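Local coordinates for peroxisomal fatty acid beta-oxidation multifunctional protein MFP2 (Arabidopsis thaliana, PDB 2WTB), which catalyses the hydration of long-chain enoyl-CoA and the dehydrogenation of 3-hydroxyacyl-CoA in peroxisomal fatty acid beta-oxidation during seed germination, at residues 144-149 / 249-254; 162-167 / 253-258; 431-436 / 490-495; 462-467 / 471-476; 507-512 / 520-525. One frame throughout, in Å; residues are numbered along the deposited sequence.

Interaction 1 (144-149 / 249-254); sequences VIPGFG and LMCLDA
Ile145 and Pro146 meet Cys251 without any polar bond between them; the polar bond of this loop comes two residues on, where Phe148 N is hydrogen-bonded to Glu119 OE2. The contact belongs to the crotonase-fold part of the protein. It packs the loop that leads into helix 150-158 against helix 247-260. Within that helix Asp253 N is bonded to Leu249 O at 3.0 Å. Ile145 has CG1 in the crowded position between its backbone N and carbonyl carbon (chi1 83°). This places the CG2 branch beside the backbone N, where it faces the helix. Ile145 CG2 then rests against Cys251 CB at 4.0 Å. Val273 of helix 263-277 also touches the Ile145 side chain, so this isoleucine is packed between two helices. Pro146 reaches Glu119 and Glu139, the predicted nucleophile and proton acceptor, with its side chain. The contact therefore backs a loop that lines the probable hydratase active site. The Cys251 thiol lies anti to its backbone N (chi1 175°). That torsion carries it toward the proline ring, and Cys251 SG stops 4.2 Å from Pro146 CD.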
# COMPACT_ATOMS: atom_id res chain seq x y z
N VAL A 144 14.03 -1.66 -4.59
CA VAL A 144 15.42 -1.24 -4.61
C VAL A 144 16.15 -1.84 -3.41
O VAL A 144 15.54 -2.56 -2.61
CB VAL A 144 15.54 0.30 -4.63
CG1 VAL A 144 15.19 0.88 -3.27
CG2 VAL A 144 16.94 0.73 -5.07
N ILE A 145 17.44 -1.57 -3.28
CA ILE A 145 18.23 -2.09 -2.16
C ILE A 145 18.98 -0.97 -1.45
O ILE A 145 19.19 0.10 -2.01
CB ILE A 145 19.26 -3.13 -2.63
CG1 ILE A 145 20.52 -2.42 -3.14
CG2 ILE A 145 18.67 -4.05 -3.69
CD1 ILE A 145 21.71 -3.34 -3.31
N PRO A 146 19.40 -1.23 -0.20
CA PRO A 146 20.27 -0.29 0.53
C PRO A 146 21.55 -0.05 -0.26
O PRO A 146 22.22 -1.02 -0.63
CB PRO A 146 20.58 -1.04 1.83
CG PRO A 146 19.41 -1.95 2.02
CD PRO A 146 19.00 -2.37 0.64
N GLY A 147 21.89 1.21 -0.51
CA GLY A 147 23.01 1.52 -1.38
C GLY A 147 24.07 2.39 -0.74
O GLY A 147 24.92 2.95 -1.43
N PHE A 148 24.04 2.50 0.59
CA PHE A 148 25.03 3.31 1.30
C PHE A 148 25.82 2.48 2.31
O PHE A 148 26.52 3.04 3.15
CB PHE A 148 24.37 4.50 1.98
CG PHE A 148 23.81 5.52 1.03
CD1 PHE A 148 22.49 5.93 1.12
CD2 PHE A 148 24.60 6.07 0.03
CE1 PHE A 148 21.97 6.87 0.25
CE2 PHE A 148 24.09 7.01 -0.84
CZ PHE A 148 22.78 7.41 -0.73
N GLY A 149 25.72 1.16 2.21
CA GLY A 149 26.49 0.28 3.07
C GLY A 149 25.64 -0.50 4.05
O GLY A 149 26.16 -1.23 4.90
N LEU A 249 16.69 -11.29 -3.81
CA LEU A 249 17.80 -12.22 -3.98
C LEU A 249 19.06 -11.47 -4.36
O LEU A 249 20.16 -11.82 -3.93
CB LEU A 249 17.46 -13.26 -5.05
CG LEU A 249 16.13 -13.99 -4.88
CD1 LEU A 249 15.84 -14.85 -6.09
CD2 LEU A 249 16.14 -14.82 -3.60
N MET A 250 18.91 -10.44 -5.19
CA MET A 250 20.03 -9.60 -5.59
C MET A 250 20.61 -8.88 -4.38
O MET A 250 21.81 -8.59 -4.34
CB MET A 250 19.59 -8.59 -6.64
CG MET A 250 19.09 -9.21 -7.94
SD MET A 250 18.54 -7.97 -9.13
CE MET A 250 18.13 -9.00 -10.53
N CYS A 251 19.76 -8.60 -3.40
CA CYS A 251 20.19 -7.93 -2.18
C CYS A 251 20.90 -8.92 -1.26
O CYS A 251 21.85 -8.56 -0.56
CB CYS A 251 18.99 -7.31 -1.46
SG CYS A 251 19.39 -6.57 0.14
N LEU A 252 20.42 -10.16 -1.25
CA LEU A 252 21.04 -11.20 -0.44
C LEU A 252 22.45 -11.51 -0.95
O LEU A 252 23.34 -11.85 -0.18
CB LEU A 252 20.19 -12.47 -0.44
CG LEU A 252 18.86 -12.36 0.31
CD1 LEU A 252 17.97 -13.55 0.00
CD2 LEU A 252 19.10 -12.24 1.81
N ASP A 253 22.63 -11.37 -2.26
CA ASP A 253 23.95 -11.54 -2.87
C ASP A 253 24.96 -10.59 -2.24
O ASP A 253 26.01 -11.01 -1.77
CB ASP A 253 23.88 -11.29 -4.38
CG ASP A 253 23.23 -12.43 -5.12
OD1 ASP A 253 23.12 -13.53 -4.55
OD2 ASP A 253 22.83 -12.23 -6.29
N ALA A 254 24.63 -9.30 -2.24
CA ALA A 254 25.51 -8.28 -1.68
C ALA A 254 25.86 -8.59 -0.23
O ALA A 254 26.97 -8.30 0.23
CB ALA A 254 24.88 -6.91 -1.79

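Interaction 2 (162-167 / 253-258); sequences KALEMI and DAIEVG
Ile255 holds CG1 beside its backbone N (chi1 -60°) and then runs straight on (chi2 -175°), which sends CD1 out from helix 247-260 as an arm toward helix 160-169. Leu164 and Ile167, one turn apart on that helix, receive it. Leu164 leaves its helix at an angle to the partner, but its branched end swings nearer. Its CD2 touches Ile255 CD1 at 3.8 Å, with the two side chains passing at a slant. Ile167 is also extended, and it meets the arm tip to tip, with Ile167 CD1 4.2 Å from Ile255 CD1. One methyl group thus serves both partners, and the contact is buried and wholly apolar. Helix 224-241 adds to the same core: Leu231 touches Ile255, and Ile230 touches Leu164. Polar groups lie on another face of helix 160-169. There Lys162 NZ and Glu165 OE1 form a salt bridge of 2.9 Å, the ammonium nitrogen coming from above the carboxylate plane. Ile167 is about 7 Å from Glu139, side chain to side chain, so the packing lies close to the predicted active site. It joins helices of the crotonase-type hydratase/isomerase region.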
# COMPACT_ATOMS: atom_id res chain seq x y z
N LYS A 162 18.60 -10.89 12.42
CA LYS A 162 17.76 -9.71 12.55
C LYS A 162 17.87 -8.82 11.33
O LYS A 162 16.86 -8.31 10.82
CB LYS A 162 18.13 -8.92 13.80
CG LYS A 162 17.16 -7.80 14.12
CD LYS A 162 15.74 -8.34 14.22
CE LYS A 162 14.76 -7.27 14.66
NZ LYS A 162 13.37 -7.79 14.74
N ALA A 163 19.09 -8.62 10.85
CA ALA A 163 19.33 -7.81 9.66
C ALA A 163 18.51 -8.34 8.50
O ALA A 163 17.87 -7.57 7.77
CB ALA A 163 20.81 -7.79 9.31
N LEU A 164 18.53 -9.66 8.33
CA LEU A 164 17.79 -10.31 7.26
C LEU A 164 16.29 -10.06 7.41
O LEU A 164 15.60 -9.84 6.42
CB LEU A 164 18.07 -11.81 7.23
CG LEU A 164 19.38 -12.22 6.56
CD1 LEU A 164 19.46 -13.73 6.41
CD2 LEU A 164 19.51 -11.55 5.20
N GLU A 165 15.81 -10.10 8.65
CA GLU A 165 14.40 -9.86 8.90
C GLU A 165 14.04 -8.43 8.52
O GLU A 165 13.11 -8.20 7.75
CB GLU A 165 14.06 -10.10 10.37
CG GLU A 165 12.60 -9.81 10.71
CD GLU A 165 12.37 -9.66 12.20
OE1 GLU A 165 13.26 -10.07 12.98
OE2 GLU A 165 11.30 -9.15 12.60
N MET A 166 14.80 -7.47 9.04
CA MET A 166 14.54 -6.06 8.80
C MET A 166 14.59 -5.71 7.31
O MET A 166 13.68 -5.06 6.79
CB MET A 166 15.54 -5.19 9.56
CG MET A 166 15.42 -5.27 11.07
SD MET A 166 16.65 -4.26 11.92
CE MET A 166 16.19 -2.63 11.35
N ILE A 167 15.64 -6.15 6.63
CA ILE A 167 15.82 -5.82 5.22
C ILE A 167 14.78 -6.50 4.33
O ILE A 167 14.27 -5.89 3.39
CB ILE A 167 17.23 -6.20 4.73
CG1 ILE A 167 18.28 -5.37 5.47
CG2 ILE A 167 17.34 -5.99 3.23
CD1 ILE A 167 19.67 -5.52 4.89
N ASP A 253 22.63 -11.37 -2.26
CA ASP A 253 23.95 -11.54 -2.87
C ASP A 253 24.96 -10.59 -2.24
O ASP A 253 26.01 -11.01 -1.77
CB ASP A 253 23.88 -11.29 -4.38
CG ASP A 253 23.23 -12.43 -5.12
OD1 ASP A 253 23.12 -13.53 -4.55
OD2 ASP A 253 22.83 -12.23 -6.29
N ALA A 254 24.63 -9.30 -2.24
CA ALA A 254 25.51 -8.28 -1.68
C ALA A 254 25.86 -8.59 -0.23
O ALA A 254 26.97 -8.30 0.23
CB ALA A 254 24.88 -6.91 -1.79
N ILE A 255 24.91 -9.18 0.49
CA ILE A 255 25.11 -9.50 1.90
C ILE A 255 26.12 -10.64 2.06
O ILE A 255 27.04 -10.55 2.87
CB ILE A 255 23.78 -9.87 2.60
CG1 ILE A 255 22.79 -8.70 2.52
CG2 ILE A 255 24.02 -10.25 4.05
CD1 ILE A 255 21.51 -8.92 3.29
N GLU A 256 25.95 -11.69 1.27
CA GLU A 256 26.83 -12.85 1.32
C GLU A 256 28.26 -12.48 0.94
O GLU A 256 29.21 -12.87 1.63
CB GLU A 256 26.31 -13.96 0.41
CG GLU A 256 27.15 -15.23 0.44
CD GLU A 256 26.47 -16.40 -0.24
OE1 GLU A 256 26.99 -17.53 -0.15
OE2 GLU A 256 25.40 -16.18 -0.85
N VAL A 257 28.42 -11.74 -0.15
CA VAL A 257 29.73 -11.32 -0.61
C VAL A 257 30.48 -10.56 0.49
O VAL A 257 31.67 -10.81 0.73
CB VAL A 257 29.64 -10.43 -1.86
CG1 VAL A 257 31.01 -9.89 -2.24
CG2 VAL A 257 29.02 -11.21 -3.01
N GLY A 258 29.79 -9.65 1.15
CA GLY A 258 30.39 -8.87 2.22
C GLY A 258 30.86 -9.73 3.38
O GLY A 258 31.87 -9.44 4.01

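Interaction 3 (431-436 / 490-495); sequences DLNKIG and VGNCTG
Asp431 OD1 and Asn492 ND2 form the one hydrogen bond across this contact, 2.9 Å long. The amide nitrogen meets OD1 nearly along its C-O axis, but the bond is bent, with 134° at the hydrogen. Asn492 points its amide there because CG lies anti to its backbone N (chi1 -171°). The same OD1 also accepts from Asn433 N at 2.8 Å. This second donor arrives well above the carboxylate plane and makes a straighter bond of 156°. It is the capping bond of helix 432-435, with Asp431 as N-cap. One oxygen thus joins the helix start to the loop after strand 486-491. With an alanine at this N-cap, Asn433 N and Asn492 ND2 would both be likely to lose their common acceptor, leaving the helix start without its side-chain cap and the Asn492 amide freer to turn.

The other contacts are not hydrogen bonds. Leu432 CB lies 3.3 Å from Asn492 ND2. Asn433 OD1 is near the same nitrogen at 3.9 Å but is not bonded to it.

Both segments belong to the NAD-binding domain, which has a Rossmann-type fold. Leu432 reaches Val463 on strand 459-464, and Ile435 packs on Phe410 of helix 403-416. Strand 486-491, at an outer edge of the sheet within this chain, is bonded to strand 459-464.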
# COMPACT_ATOMS: atom_id res chain seq x y z
N ASP A 431 -27.93 3.18 -7.45
CA ASP A 431 -27.61 4.53 -7.90
C ASP A 431 -27.80 5.55 -6.79
O ASP A 431 -28.91 5.73 -6.28
CB ASP A 431 -28.47 4.88 -9.12
CG ASP A 431 -28.35 6.34 -9.53
OD1 ASP A 431 -27.41 7.02 -9.07
OD2 ASP A 431 -29.20 6.80 -10.32
N LEU A 432 -26.72 6.23 -6.42
CA LEU A 432 -26.76 7.23 -5.35
C LEU A 432 -27.83 8.30 -5.57
O LEU A 432 -28.40 8.82 -4.62
CB LEU A 432 -25.38 7.88 -5.18
CG LEU A 432 -24.34 7.13 -4.33
CD1 LEU A 432 -24.10 5.74 -4.88
CD2 LEU A 432 -23.05 7.91 -4.29
N ASN A 433 -28.09 8.64 -6.83
CA ASN A 433 -29.07 9.67 -7.15
C ASN A 433 -30.51 9.27 -6.82
O ASN A 433 -31.35 10.13 -6.57
CB ASN A 433 -28.97 10.08 -8.62
CG ASN A 433 -27.80 11.02 -8.87
OD1 ASN A 433 -27.06 10.87 -9.84
ND2 ASN A 433 -27.63 11.99 -7.98
N LYS A 434 -30.78 7.97 -6.81
CA LYS A 434 -32.12 7.49 -6.51
C LYS A 434 -32.35 7.37 -5.00
O LYS A 434 -33.48 7.44 -4.53
CB LYS A 434 -32.39 6.15 -7.20
CG LYS A 434 -32.58 6.27 -8.70
CD LYS A 434 -32.79 4.91 -9.35
CE LYS A 434 -32.86 5.03 -10.86
NZ LYS A 434 -32.99 3.69 -11.51
N ILE A 435 -31.26 7.20 -4.26
CA ILE A 435 -31.35 7.11 -2.80
C ILE A 435 -31.81 8.43 -2.19
O ILE A 435 -32.64 8.44 -1.28
CB ILE A 435 -30.00 6.70 -2.19
CG1 ILE A 435 -29.61 5.29 -2.65
CG2 ILE A 435 -30.06 6.76 -0.67
CD1 ILE A 435 -28.30 4.80 -2.06
N GLY A 436 -31.29 9.53 -2.71
CA GLY A 436 -31.65 10.85 -2.21
C GLY A 436 -32.83 11.47 -2.94
O GLY A 436 -32.99 12.69 -2.96
N VAL A 490 -14.17 8.26 -7.11
CA VAL A 490 -14.74 7.76 -8.35
C VAL A 490 -16.13 8.33 -8.61
O VAL A 490 -16.76 8.88 -7.70
CB VAL A 490 -14.80 6.21 -8.36
CG1 VAL A 490 -13.41 5.63 -8.18
CG2 VAL A 490 -15.74 5.70 -7.27
N GLY A 491 -16.59 8.20 -9.85
CA GLY A 491 -17.87 8.75 -10.25
C GLY A 491 -19.01 7.77 -10.08
O GLY A 491 -18.79 6.57 -9.90
N ASN A 492 -20.24 8.28 -10.12
CA ASN A 492 -21.41 7.44 -9.94
C ASN A 492 -21.80 6.70 -11.21
O ASN A 492 -22.18 7.31 -12.21
CB ASN A 492 -22.59 8.28 -9.43
CG ASN A 492 -23.78 7.42 -9.03
OD1 ASN A 492 -23.79 6.21 -9.23
ND2 ASN A 492 -24.79 8.06 -8.45
N CYS A 493 -21.69 5.38 -11.17
CA CYS A 493 -22.06 4.53 -12.29
C CYS A 493 -22.11 3.08 -11.82
O CYS A 493 -21.68 2.77 -10.70
CB CYS A 493 -21.07 4.68 -13.44
SG CYS A 493 -19.42 4.02 -13.06
N THR A 494 -22.61 2.21 -12.67
CA THR A 494 -22.71 0.79 -12.35
C THR A 494 -21.38 0.21 -11.88
O THR A 494 -20.44 0.07 -12.67
CB THR A 494 -23.20 -0.01 -13.57
OG1 THR A 494 -24.42 0.56 -14.06
CG2 THR A 494 -23.42 -1.47 -13.20
N GLY A 495 -21.30 -0.11 -10.59
CA GLY A 495 -20.11 -0.74 -10.03
C GLY A 495 -18.94 0.21 -9.81
O GLY A 495 -17.81 -0.23 -9.58

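Interaction 4 (462-467 / 471-476); sequences IVRTNH and QVIVDL
Arg464 and Ile462 on the strand meet Ile473 and Leu476 on the helix, and the helix segment begins with Gln471. This residue looks along its own helix. Its NE2 gives a hydrogen bond to Asp475 OD1 at 2.9 Å, with the acceptor in the plane of the Gln471 amide and the donor above the carboxylate plane. The same NE2 is bonded to Val308 O. Ile473 makes the first contact with the strand. Its CD1 lies 3.6 Å from Arg464 CB and 4.0 Å from Arg464 NE, the two chains crossing at an angle. Arg464 has CG between its backbone N and carbonyl carbon (chi1 88°), and its chain then bends twice, which brings NE back to that methyl group. Strand 459-464, helix 470-482 and strand 486-491 form a beta-alpha-beta unit of the Rossmann-type NAD-binding domain. Segment 471-476 runs antiparallel to residues 462-464 (176°), the two short axes 9.8 Å apart at closest approach. Asp475 comes next on the helix, and its OD2 makes a salt bridge with Arg310 NE. At Leu476 the helix meets Ile462. Ile462 CD1 lies 3.7 Å from Leu476 C and 4.0 Å from Leu476 CB, the two side chains sliding past each other in opposite directions. Leu476 also touches Val446 and Ala448 of strand 445-450.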
# COMPACT_ATOMS: atom_id res chain seq x y z
N ILE A 462 -14.62 6.72 -2.63
CA ILE A 462 -15.47 7.89 -2.44
C ILE A 462 -16.22 8.15 -3.74
O ILE A 462 -15.65 8.62 -4.72
CB ILE A 462 -14.65 9.14 -2.07
CG1 ILE A 462 -13.99 8.95 -0.70
CG2 ILE A 462 -15.53 10.37 -2.05
CD1 ILE A 462 -13.13 10.11 -0.28
N VAL A 463 -17.51 7.81 -3.74
CA VAL A 463 -18.33 7.95 -4.94
C VAL A 463 -19.04 9.30 -4.98
O VAL A 463 -19.95 9.56 -4.19
CB VAL A 463 -19.38 6.82 -5.03
CG1 VAL A 463 -20.17 6.95 -6.32
CG2 VAL A 463 -18.70 5.46 -4.95
N ARG A 464 -18.61 10.15 -5.90
CA ARG A 464 -19.21 11.48 -6.06
C ARG A 464 -20.31 11.42 -7.11
O ARG A 464 -20.30 10.57 -7.99
CB ARG A 464 -18.15 12.48 -6.51
CG ARG A 464 -17.98 12.54 -8.02
CD ARG A 464 -16.53 12.65 -8.44
NE ARG A 464 -16.07 14.03 -8.50
CZ ARG A 464 -15.13 14.46 -9.33
NH1 ARG A 464 -14.57 13.62 -10.19
NH2 ARG A 464 -14.76 15.73 -9.32
N THR A 465 -21.27 12.34 -7.01
CA THR A 465 -22.28 12.47 -8.04
C THR A 465 -22.05 13.79 -8.77
O THR A 465 -21.04 14.45 -8.54
CB THR A 465 -23.70 12.47 -7.46
OG1 THR A 465 -23.80 11.47 -6.44
CG2 THR A 465 -24.71 12.16 -8.55
N ASN A 466 -22.98 14.15 -9.65
CA ASN A 466 -22.95 15.45 -10.30
C ASN A 466 -23.29 16.54 -9.29
O ASN A 466 -23.02 17.72 -9.52
CB ASN A 466 -23.96 15.50 -11.45
CG ASN A 466 -23.82 14.33 -12.40
OD1 ASN A 466 -24.80 13.69 -12.77
ND2 ASN A 466 -22.58 14.05 -12.81
N HIS A 467 -23.88 16.13 -8.17
CA HIS A 467 -24.37 17.07 -7.18
C HIS A 467 -23.49 17.14 -5.93
O HIS A 467 -23.46 18.16 -5.24
CB HIS A 467 -25.81 16.72 -6.79
CG HIS A 467 -26.72 16.57 -7.97
ND1 HIS A 467 -27.32 17.65 -8.59
CD2 HIS A 467 -27.13 15.47 -8.65
CE1 HIS A 467 -28.06 17.22 -9.60
NE2 HIS A 467 -27.96 15.90 -9.65
N GLN A 471 -16.78 20.33 -1.08
CA GLN A 471 -16.44 20.40 0.34
C GLN A 471 -16.73 19.10 1.07
O GLN A 471 -16.02 18.74 2.01
CB GLN A 471 -17.18 21.56 1.01
CG GLN A 471 -17.01 21.62 2.52
CD GLN A 471 -15.60 21.99 2.94
OE1 GLN A 471 -15.05 22.99 2.49
NE2 GLN A 471 -15.01 21.17 3.81
N VAL A 472 -17.77 18.39 0.65
CA VAL A 472 -18.09 17.09 1.24
C VAL A 472 -17.04 16.05 0.84
O VAL A 472 -16.64 15.22 1.66
CB VAL A 472 -19.50 16.61 0.84
CG1 VAL A 472 -19.72 15.17 1.30
CG2 VAL A 472 -20.56 17.52 1.42
N ILE A 473 -16.60 16.11 -0.41
CA ILE A 473 -15.57 15.20 -0.90
C ILE A 473 -14.25 15.44 -0.17
O ILE A 473 -13.60 14.50 0.28
CB ILE A 473 -15.36 15.35 -2.41
CG1 ILE A 473 -16.59 14.83 -3.17
CG2 ILE A 473 -14.11 14.62 -2.85
CD1 ILE A 473 -16.55 15.12 -4.65
N VAL A 474 -13.87 16.71 -0.05
CA VAL A 474 -12.67 17.08 0.69
C VAL A 474 -12.75 16.59 2.13
O VAL A 474 -11.75 16.18 2.71
CB VAL A 474 -12.45 18.61 0.66
CG1 VAL A 474 -11.55 19.05 1.81
CG2 VAL A 474 -11.87 19.04 -0.68
N ASP A 475 -13.95 16.63 2.70
CA ASP A 475 -14.17 16.14 4.06
C ASP A 475 -13.92 14.64 4.15
O ASP A 475 -13.10 14.19 4.95
CB ASP A 475 -15.59 16.46 4.52
CG ASP A 475 -15.79 17.93 4.84
OD1 ASP A 475 -14.78 18.63 5.09
OD2 ASP A 475 -16.95 18.39 4.83
N LEU A 476 -14.63 13.89 3.32
CA LEU A 476 -14.53 12.43 3.32
C LEU A 476 -13.12 11.99 2.94
O LEU A 476 -12.57 11.08 3.55
CB LEU A 476 -15.55 11.86 2.34
CG LEU A 476 -16.09 10.47 2.66
CD1 LEU A 476 -16.07 10.24 4.15
CD2 LEU A 476 -17.49 10.31 2.10

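Interaction 5 (507-512 / 520-525); sequences QAAMFL and YLIDRA
Ile522 points from helix 519-529 at Ala509 and Leu512 of helix 498-514, and its side chain carries the whole contact. CB itself touches neither residue; from it the chain divides. The CG2 branch lies anti to the backbone N, because CG1 takes the place beside that N (chi1 -55°). CG2 is the atom that meets Ala509, 4.5 Å from Ala509 CB, and the small alanine is consistent with the close approach of the helices: Ala509 CA and Ile522 CA are 7.4 Å apart. The CG1 branch leads toward Leu512. CG1 itself is still 5.5 Å from Leu512 CD1. A bend at the next bond (chi2 -73°) then turns the tip, and Ile522 CD1 closes to 4.3 Å from Leu512 CD1. The two branches therefore divide the work, CG2 to the alanine and CD1 to the leucine one turn further on. No hydrogen bond crosses between the segments, and all three residues are buried. Ile627 and Met630 of helix 624-644 touch Ile522 and Leu512, respectively. Pro535 and Phe536 of helix 535-542 reach Ala509, and the two carboxylate oxygens of Asp523 accept hydrogen bonds from Phe536 N and Arg537 N. The contact pairs two successive helices of the helical C-terminal domain of the 3-hydroxyacyl-CoA dehydrogenase family.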
# COMPACT_ATOMS: atom_id res chain seq x y z
N GLN A 507 -16.28 -13.52 -15.44
CA GLN A 507 -17.10 -13.98 -16.56
C GLN A 507 -16.25 -14.55 -17.69
O GLN A 507 -16.62 -15.54 -18.32
CB GLN A 507 -18.00 -12.86 -17.08
CG GLN A 507 -19.05 -12.40 -16.07
CD GLN A 507 -19.90 -11.26 -16.59
OE1 GLN A 507 -19.88 -10.95 -17.78
NE2 GLN A 507 -20.65 -10.63 -15.70
N ALA A 508 -15.10 -13.92 -17.95
CA ALA A 508 -14.19 -14.40 -18.97
C ALA A 508 -13.68 -15.78 -18.60
O ALA A 508 -13.54 -16.66 -19.45
CB ALA A 508 -13.03 -13.44 -19.15
N ALA A 509 -13.40 -15.97 -17.31
CA ALA A 509 -12.94 -17.25 -16.80
C ALA A 509 -13.99 -18.33 -17.03
O ALA A 509 -13.71 -19.37 -17.61
CB ALA A 509 -12.60 -17.13 -15.33
N MET A 510 -15.21 -18.06 -16.57
CA MET A 510 -16.29 -19.04 -16.66
C MET A 510 -16.67 -19.38 -18.09
O MET A 510 -17.05 -20.51 -18.39
CB MET A 510 -17.51 -18.58 -15.87
CG MET A 510 -17.31 -18.62 -14.36
SD MET A 510 -18.85 -18.56 -13.44
CE MET A 510 -18.24 -18.66 -11.76
N PHE A 511 -16.56 -18.40 -18.99
CA PHE A 511 -16.82 -18.66 -20.40
C PHE A 511 -15.79 -19.64 -20.95
O PHE A 511 -16.12 -20.51 -21.76
CB PHE A 511 -16.78 -17.36 -21.22
CG PHE A 511 -16.71 -17.59 -22.71
CD1 PHE A 511 -15.51 -17.47 -23.38
CD2 PHE A 511 -17.85 -17.93 -23.42
CE1 PHE A 511 -15.44 -17.69 -24.75
CE2 PHE A 511 -17.78 -18.15 -24.79
CZ PHE A 511 -16.58 -18.02 -25.46
N LEU A 512 -14.54 -19.49 -20.51
CA LEU A 512 -13.48 -20.39 -20.91
C LEU A 512 -13.76 -21.80 -20.41
O LEU A 512 -13.51 -22.79 -21.11
CB LEU A 512 -12.13 -19.90 -20.37
CG LEU A 512 -11.58 -18.61 -20.98
CD1 LEU A 512 -10.35 -18.15 -20.22
CD2 LEU A 512 -11.28 -18.78 -22.46
N TYR A 520 -9.13 -25.32 -12.67
CA TYR A 520 -8.02 -25.35 -11.72
C TYR A 520 -6.72 -24.90 -12.37
O TYR A 520 -5.85 -24.34 -11.70
CB TYR A 520 -7.89 -26.74 -11.11
CG TYR A 520 -9.18 -27.26 -10.53
CD1 TYR A 520 -9.61 -26.87 -9.27
CD2 TYR A 520 -9.99 -28.13 -11.26
CE1 TYR A 520 -10.79 -27.34 -8.74
CE2 TYR A 520 -11.18 -28.60 -10.74
CZ TYR A 520 -11.58 -28.20 -9.48
OH TYR A 520 -12.76 -28.67 -8.96
N LEU A 521 -6.58 -25.14 -13.67
CA LEU A 521 -5.45 -24.62 -14.42
C LEU A 521 -5.54 -23.10 -14.47
O LEU A 521 -4.55 -22.39 -14.27
CB LEU A 521 -5.42 -25.19 -15.84
CG LEU A 521 -5.31 -26.70 -16.00
CD1 LEU A 521 -5.29 -27.09 -17.47
CD2 LEU A 521 -4.08 -27.24 -15.29
N ILE A 522 -6.75 -22.60 -14.72
CA ILE A 522 -7.01 -21.16 -14.73
C ILE A 522 -6.51 -20.52 -13.44
O ILE A 522 -5.73 -19.57 -13.47
CB ILE A 522 -8.51 -20.86 -14.89
CG1 ILE A 522 -9.08 -21.54 -16.13
CG2 ILE A 522 -8.75 -19.35 -14.93
CD1 ILE A 522 -8.67 -20.90 -17.43
N ASP A 523 -6.98 -21.05 -12.31
CA ASP A 523 -6.62 -20.52 -11.00
C ASP A 523 -5.11 -20.54 -10.77
O ASP A 523 -4.54 -19.57 -10.28
CB ASP A 523 -7.34 -21.28 -9.89
CG ASP A 523 -8.80 -20.89 -9.76
OD1 ASP A 523 -9.30 -20.18 -10.66
OD2 ASP A 523 -9.44 -21.28 -8.76
N ARG A 524 -4.48 -21.65 -11.11
CA ARG A 524 -3.04 -21.81 -10.90
C ARG A 524 -2.24 -20.84 -11.76
O ARG A 524 -1.25 -20.26 -11.31
CB ARG A 524 -2.61 -23.25 -11.19
N ALA A 525 -2.68 -20.65 -13.00
CA ALA A 525 -1.98 -19.76 -13.92
C ALA A 525 -2.04 -18.32 -13.42
O ALA A 525 -1.09 -17.56 -13.56
CB ALA A 525 -2.59 -19.86 -15.31

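The five contacts form two groups that match the two enzyme parts. Interactions 1 and 2 come first, in the crotonase-type region. They share helix 247-260, their centres are about 7 Å apart, and they touch where Cys251 SG meets Ile167 CG2. Interactions 3 and 4 lie in the NAD-binding domain, about 12 Å apart between centres. Strands 459-464 and 486-491 are neighbours in one sheet, and residues 462-476 fall between the two segments of interaction 3. Interaction 5 follows in the dehydrogenase C-terminal domain, about 31 Å from interaction 3 between centres. The centres of interactions 1 and 3 are about 48 Å apart, on opposite sides of the chain's centre, as expected of separate hydratase and dehydrogenase parts.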